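Local structure of putative phosphoglycolate phosphatase (Lactobacillus delbrueckii, 2HI0) at residues V127-K135 with M170-V180. The protein probably hydrolyses 2-phosphoglycolate to glycolate and phosphate, as a putative phosphatase of the haloacid dehalogenase-like (HAD) hydrolase family. Sequence-based numbering, arbitrary orientation.
Sequences VKLAVVSNK and MTSECVKVLGV
Helix 170-178 runs nearly antiparallel to strand 128-133, at 163°, with the axes 8.9 Å apart at closest approach, and K128, A130 and V132 of the strand face it. A130 CB sits close against C174 SG, at 3.4 Å. The sulfur is there because it stands anti to its own backbone nitrogen (chi1 178°). L178 CD1 reaches the same methyl more loosely. V132 spans the first turn of the segment: CG1 touches M170 CB (3.7 Å) and T171 OG1, while CG2 meets C174 CB. The selenomethionine M170 bends at its last torsion, and its CE lies 3.6 Å from S133 O. At the other end the K128 chain runs past V180, CD against CG2, and bends at chi4 (-145°). Its NZ donates to L178 O (3.0 Å), in the carbonyl plane and on a lone pair. This bond grips a carbonyl in the helix's last turn. Replacing K128 by alanine is likely to cost L178 O this side-chain donor and V180 CG2 its contact with the lysine chain. I8 and F154 of the flanking strands also touch C174. Beyond the strand, K135 forms a salt bridge with D12, a ligand of the bound sodium. This is helix-on-sheet packing in the Rossmann-like core of the HAD fold, with the C-terminal end of the strand leading to the metal site.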
ATOM      1  N   VAL A 127      14.528  -3.974  16.416  1.00  9.86           N
ATOM      2  CA  VAL A 127      14.086  -4.334  15.056  1.00 10.73           C
ATOM      3  C   VAL A 127      14.200  -3.088  14.200  1.00  9.04           C
ATOM      4  O   VAL A 127      13.732  -1.999  14.593  1.00  8.67           O
ATOM      5  CB  VAL A 127      12.609  -4.859  15.028  1.00 11.32           C
ATOM      6  CG1 VAL A 127      12.182  -5.242  13.602  1.00  9.73           C
ATOM      7  CG2 VAL A 127      12.430  -6.035  16.012  1.00 10.95           C
ATOM      8  N   LYS A 128      14.825  -3.220  13.025  1.00  9.81           N
ATOM      9  CA  LYS A 128      14.896  -2.136  12.056  1.00 10.90           C
ATOM     10  C   LYS A 128      13.557  -2.012  11.343  1.00 10.00           C
ATOM     11  O   LYS A 128      12.944  -3.027  11.025  1.00 13.03           O
ATOM     12  CB  LYS A 128      16.005  -2.433  11.044  1.00  9.31           C
ATOM     13  CG  LYS A 128      17.390  -2.456  11.609  1.00 10.59           C
ATOM     14  CD  LYS A 128      18.443  -2.468  10.535  1.00 22.11           C
ATOM     15  CE  LYS A 128      19.838  -2.344  11.114  1.00 25.72           C
ATOM     16  NZ  LYS A 128      20.672  -1.550  10.160  1.00 34.72           N
ATOM     17  N   LEU A 129      13.104  -0.778  11.073  1.00  8.37           N
ATOM     18  CA  LEU A 129      11.781  -0.537  10.532  1.00  8.18           C
ATOM     19  C   LEU A 129      11.882   0.240   9.228  1.00 10.43           C
ATOM     20  O   LEU A 129      12.648   1.149   9.084  1.00 10.56           O
ATOM     21  CB  LEU A 129      10.893   0.228  11.498  1.00 10.53           C
ATOM     22  CG  LEU A 129      10.754  -0.261  12.951  1.00  8.76           C
ATOM     23  CD1 LEU A 129       9.907   0.796  13.750  1.00 13.74           C
ATOM     24  CD2 LEU A 129      10.133  -1.693  13.016  1.00 10.45           C
ATOM     25  N   ALA A 130      11.081  -0.160   8.256  1.00  9.20           N
ATOM     26  CA  ALA A 130      11.029   0.477   6.914  1.00 10.40           C
ATOM     27  C   ALA A 130       9.612   0.512   6.378  1.00  8.82           C
ATOM     28  O   ALA A 130       8.742  -0.236   6.826  1.00  8.26           O
ATOM     29  CB  ALA A 130      11.965  -0.252   5.932  1.00  8.14           C
ATOM     30  N   VAL A 131       9.394   1.433   5.444  1.00  9.73           N
ATOM     31  CA  VAL A 131       8.161   1.557   4.660  1.00  9.67           C
ATOM     32  C   VAL A 131       8.534   1.428   3.187  1.00 11.63           C
ATOM     33  O   VAL A 131       9.452   2.082   2.720  1.00 10.07           O
ATOM     34  CB  VAL A 131       7.471   2.906   4.853  1.00 10.65           C
ATOM     35  CG1 VAL A 131       6.183   3.016   3.917  1.00 13.78           C
ATOM     36  CG2 VAL A 131       7.154   3.145   6.290  1.00 14.44           C
ATOM     37  N   VAL A 132       7.853   0.530   2.507  1.00  8.56           N
ATOM     38  CA  VAL A 132       7.973   0.368   1.053  1.00  8.73           C
ATOM     39  C   VAL A 132       6.542   0.259   0.532  1.00  9.22           C
ATOM     40  O   VAL A 132       5.805  -0.685   0.847  1.00  8.72           O
ATOM     41  CB  VAL A 132       8.850  -0.832   0.664  1.00 12.34           C
ATOM     42  CG1 VAL A 132       8.853  -1.015  -0.874  1.00 10.66           C
ATOM     43  CG2 VAL A 132      10.261  -0.652   1.207  1.00 13.44           C
ATOM     44  N   SER A 133       6.136   1.238  -0.257  1.00  9.31           N
ATOM     45  CA  SER A 133       4.715   1.467  -0.614  1.00  9.60           C
ATOM     46  C   SER A 133       4.583   1.819  -2.113  1.00  9.49           C
ATOM     47  O   SER A 133       5.447   2.486  -2.690  1.00 10.90           O
ATOM     48  CB  SER A 133       4.217   2.628   0.242  1.00 10.48           C
ATOM     49  OG  SER A 133       2.944   3.104  -0.135  1.00 12.38           O
ATOM     50  N   ASN A 134       3.448   1.445  -2.700  1.00  9.40           N
ATOM     51  CA  ASN A 134       3.092   1.859  -4.075  1.00  8.79           C
ATOM     52  C   ASN A 134       2.437   3.235  -4.123  1.00  9.16           C
ATOM     53  O   ASN A 134       2.182   3.734  -5.215  1.00 11.19           O
ATOM     54  CB  ASN A 134       2.139   0.838  -4.783  1.00  8.22           C
ATOM     55  CG  ASN A 134       2.911  -0.320  -5.453  1.00  9.52           C
ATOM     56  OD1 ASN A 134       4.136  -0.229  -5.630  1.00 11.57           O
ATOM     57  ND2 ASN A 134       2.199  -1.394  -5.786  1.00  9.81           N
ATOM     58  N   LYS A 135       2.281   3.878  -2.965  1.00 11.23           N
ATOM     59  CA  LYS A 135       1.885   5.300  -2.922  1.00 11.60           C
ATOM     60  C   LYS A 135       2.996   6.148  -3.547  1.00 10.19           C
ATOM     61  O   LYS A 135       4.183   5.858  -3.338  1.00 10.06           O
ATOM     62  CB  LYS A 135       1.634   5.736  -1.489  1.00 11.33           C
ATOM     63  CG  LYS A 135       1.231   7.202  -1.356  1.00 12.46           C
ATOM     64  CD  LYS A 135       0.984   7.600   0.131  1.00 12.06           C
ATOM     65  CE  LYS A 135      -0.097   6.792   0.837  1.00 14.04           C
ATOM     66  NZ  LYS A 135      -1.428   6.833   0.153  1.00 12.79           N
HETATM   67  N   MSE A 170      11.992  -2.231  -5.309  1.00  8.03           N
HETATM   68  CA  MSE A 170      11.932  -1.244  -4.203  1.00  8.58           C
HETATM   69  C   MSE A 170      12.330  -1.890  -2.882  1.00 10.22           C
HETATM   70  O   MSE A 170      13.018  -1.293  -2.081  1.00 10.42           O
HETATM   71  CB  MSE A 170      10.562  -0.609  -4.116  1.00 10.18           C
HETATM   72  CG  MSE A 170      10.104   0.063  -5.424  1.00  9.10           C
HETATM   73 SE   MSE A 170       8.227   0.605  -5.353  0.75 12.87          SE
HETATM   74  CE  MSE A 170       8.649   1.920  -4.300  1.00  7.34           C
ATOM     75  N   THR A 171      11.876  -3.108  -2.638  0.50 10.48           N
ATOM     76  CA  THR A 171      12.238  -3.829  -1.410  0.50 10.15           C
ATOM     77  C   THR A 171      13.733  -4.204  -1.417  0.50 10.86           C
ATOM     78  O   THR A 171      14.367  -4.246  -0.359  0.50 10.49           O
ATOM     79  CB  THR A 171      11.311  -5.053  -1.201  0.50 10.38           C
ATOM     80  OG1 THR A 171       9.968  -4.554  -1.010  0.50  9.01           O
ATOM     81  CG2 THR A 171      11.753  -5.913   0.021  0.50  6.02           C
ATOM     82  N   SER A 172      14.314  -4.435  -2.604  1.00  9.80           N
ATOM     83  CA  SER A 172      15.749  -4.704  -2.700  1.00 10.17           C
ATOM     84  C   SER A 172      16.553  -3.430  -2.323  1.00 11.50           C
ATOM     85  O   SER A 172      17.608  -3.534  -1.687  1.00 14.16           O
ATOM     86  CB  SER A 172      16.159  -5.178  -4.076  1.00  9.88           C
ATOM     87  OG  SER A 172      15.653  -6.482  -4.344  1.00 11.78           O
ATOM     88  N   GLU A 173      16.043  -2.246  -2.709  0.50 10.68           N
ATOM     89  CA  GLU A 173      16.591  -0.932  -2.266  0.50 11.35           C
ATOM     90  C   GLU A 173      16.598  -0.785  -0.728  0.50 10.86           C
ATOM     91  O   GLU A 173      17.527  -0.215  -0.139  0.50 12.77           O
ATOM     92  CB  GLU A 173      15.808   0.268  -2.832  0.50 11.26           C
ATOM     93  CG  GLU A 173      16.035   0.643  -4.316  0.50 11.03           C
ATOM     94  CD  GLU A 173      17.485   0.881  -4.651  0.50 18.35           C
ATOM     95  OE1 GLU A 173      18.117   1.741  -3.987  0.50 20.74           O
ATOM     96  OE2 GLU A 173      17.996   0.196  -5.561  0.50 16.33           O
ATOM     97  N   CYS A 174      15.509  -1.237  -0.111  1.00  9.64           N
ATOM     98  CA  CYS A 174      15.377  -1.277   1.341  1.00  9.96           C
ATOM     99  C   CYS A 174      16.377  -2.268   2.013  1.00 12.50           C
ATOM    100  O   CYS A 174      17.087  -1.924   2.958  1.00 10.87           O
ATOM    101  CB  CYS A 174      13.947  -1.612   1.671  1.00  9.77           C
ATOM    102  SG  CYS A 174      13.658  -1.742   3.425  1.00 14.16           S
ATOM    103  N   VAL A 175      16.378  -3.503   1.520  1.00 11.01           N
ATOM    104  CA  VAL A 175      17.268  -4.564   1.985  1.00 13.77           C
ATOM    105  C   VAL A 175      18.733  -4.127   1.950  1.00 13.95           C
ATOM    106  O   VAL A 175      19.467  -4.355   2.917  1.00 14.48           O
ATOM    107  CB  VAL A 175      16.987  -5.887   1.177  1.00 15.17           C
ATOM    108  CG1 VAL A 175      18.166  -6.851   1.206  1.00 16.08           C
ATOM    109  CG2 VAL A 175      15.679  -6.510   1.712  1.00 18.25           C
ATOM    110  N   LYS A 176      19.136  -3.496   0.852  1.00 11.87           N
ATOM    111  CA  LYS A 176      20.469  -2.941   0.669  1.00 13.77           C
ATOM    112  C   LYS A 176      20.785  -1.935   1.775  1.00 12.80           C
ATOM    113  O   LYS A 176      21.813  -2.066   2.446  1.00 12.29           O
ATOM    114  CB  LYS A 176      20.552  -2.385  -0.742  1.00 16.02           C
ATOM    115  CG  LYS A 176      21.728  -1.640  -1.187  1.00 23.61           C
ATOM    116  CD  LYS A 176      21.557  -1.497  -2.751  1.00 25.59           C
ATOM    117  CE  LYS A 176      21.620  -0.062  -3.252  1.00 34.31           C
ATOM    118  NZ  LYS A 176      21.037   0.120  -4.633  1.00 27.35           N
ATOM    119  N   VAL A 177      19.866  -1.004   2.037  1.00 10.93           N
ATOM    120  CA  VAL A 177      20.145   0.021   3.029  1.00  8.14           C
ATOM    121  C   VAL A 177      20.182  -0.580   4.473  1.00  8.64           C
ATOM    122  O   VAL A 177      21.035  -0.232   5.286  1.00 11.68           O
ATOM    123  CB  VAL A 177      19.105   1.152   2.951  1.00 12.37           C
ATOM    124  CG1 VAL A 177      19.213   2.158   4.171  1.00 10.85           C
ATOM    125  CG2 VAL A 177      19.272   1.874   1.616  1.00 10.30           C
ATOM    126  N   LEU A 178      19.224  -1.440   4.787  1.00  8.97           N
ATOM    127  CA  LEU A 178      19.113  -1.994   6.139  1.00  8.29           C
ATOM    128  C   LEU A 178      20.269  -2.941   6.411  1.00 10.03           C
ATOM    129  O   LEU A 178      20.686  -3.080   7.549  1.00 11.79           O
ATOM    130  CB  LEU A 178      17.801  -2.757   6.395  1.00  9.15           C
ATOM    131  CG  LEU A 178      16.550  -1.882   6.358  1.00 10.73           C
ATOM    132  CD1 LEU A 178      15.288  -2.647   6.824  1.00 14.25           C
ATOM    133  CD2 LEU A 178      16.677  -0.610   7.144  1.00 12.54           C
ATOM    134  N   GLY A 179      20.764  -3.636   5.395  1.00  8.46           N
ATOM    135  CA  GLY A 179      21.870  -4.568   5.599  1.00 11.01           C
ATOM    136  C   GLY A 179      21.510  -5.882   6.304  1.00 13.22           C
ATOM    137  O   GLY A 179      22.391  -6.578   6.812  1.00 13.61           O
ATOM    138  N   VAL A 180      20.218  -6.231   6.297  1.00 12.30           N
ATOM    139  CA  VAL A 180      19.707  -7.435   6.964  1.00 14.56           C
ATOM    140  C   VAL A 180      19.460  -8.522   5.924  1.00 10.84           C
ATOM    141  O   VAL A 180      18.919  -8.243   4.843  1.00 13.58           O
ATOM    142  CB  VAL A 180      18.387  -7.102   7.757  1.00 14.41           C
ATOM    143  CG1 VAL A 180      17.840  -8.325   8.409  1.00 14.87           C
ATOM    144  CG2 VAL A 180      18.678  -6.046   8.772  1.00 18.78           C
TER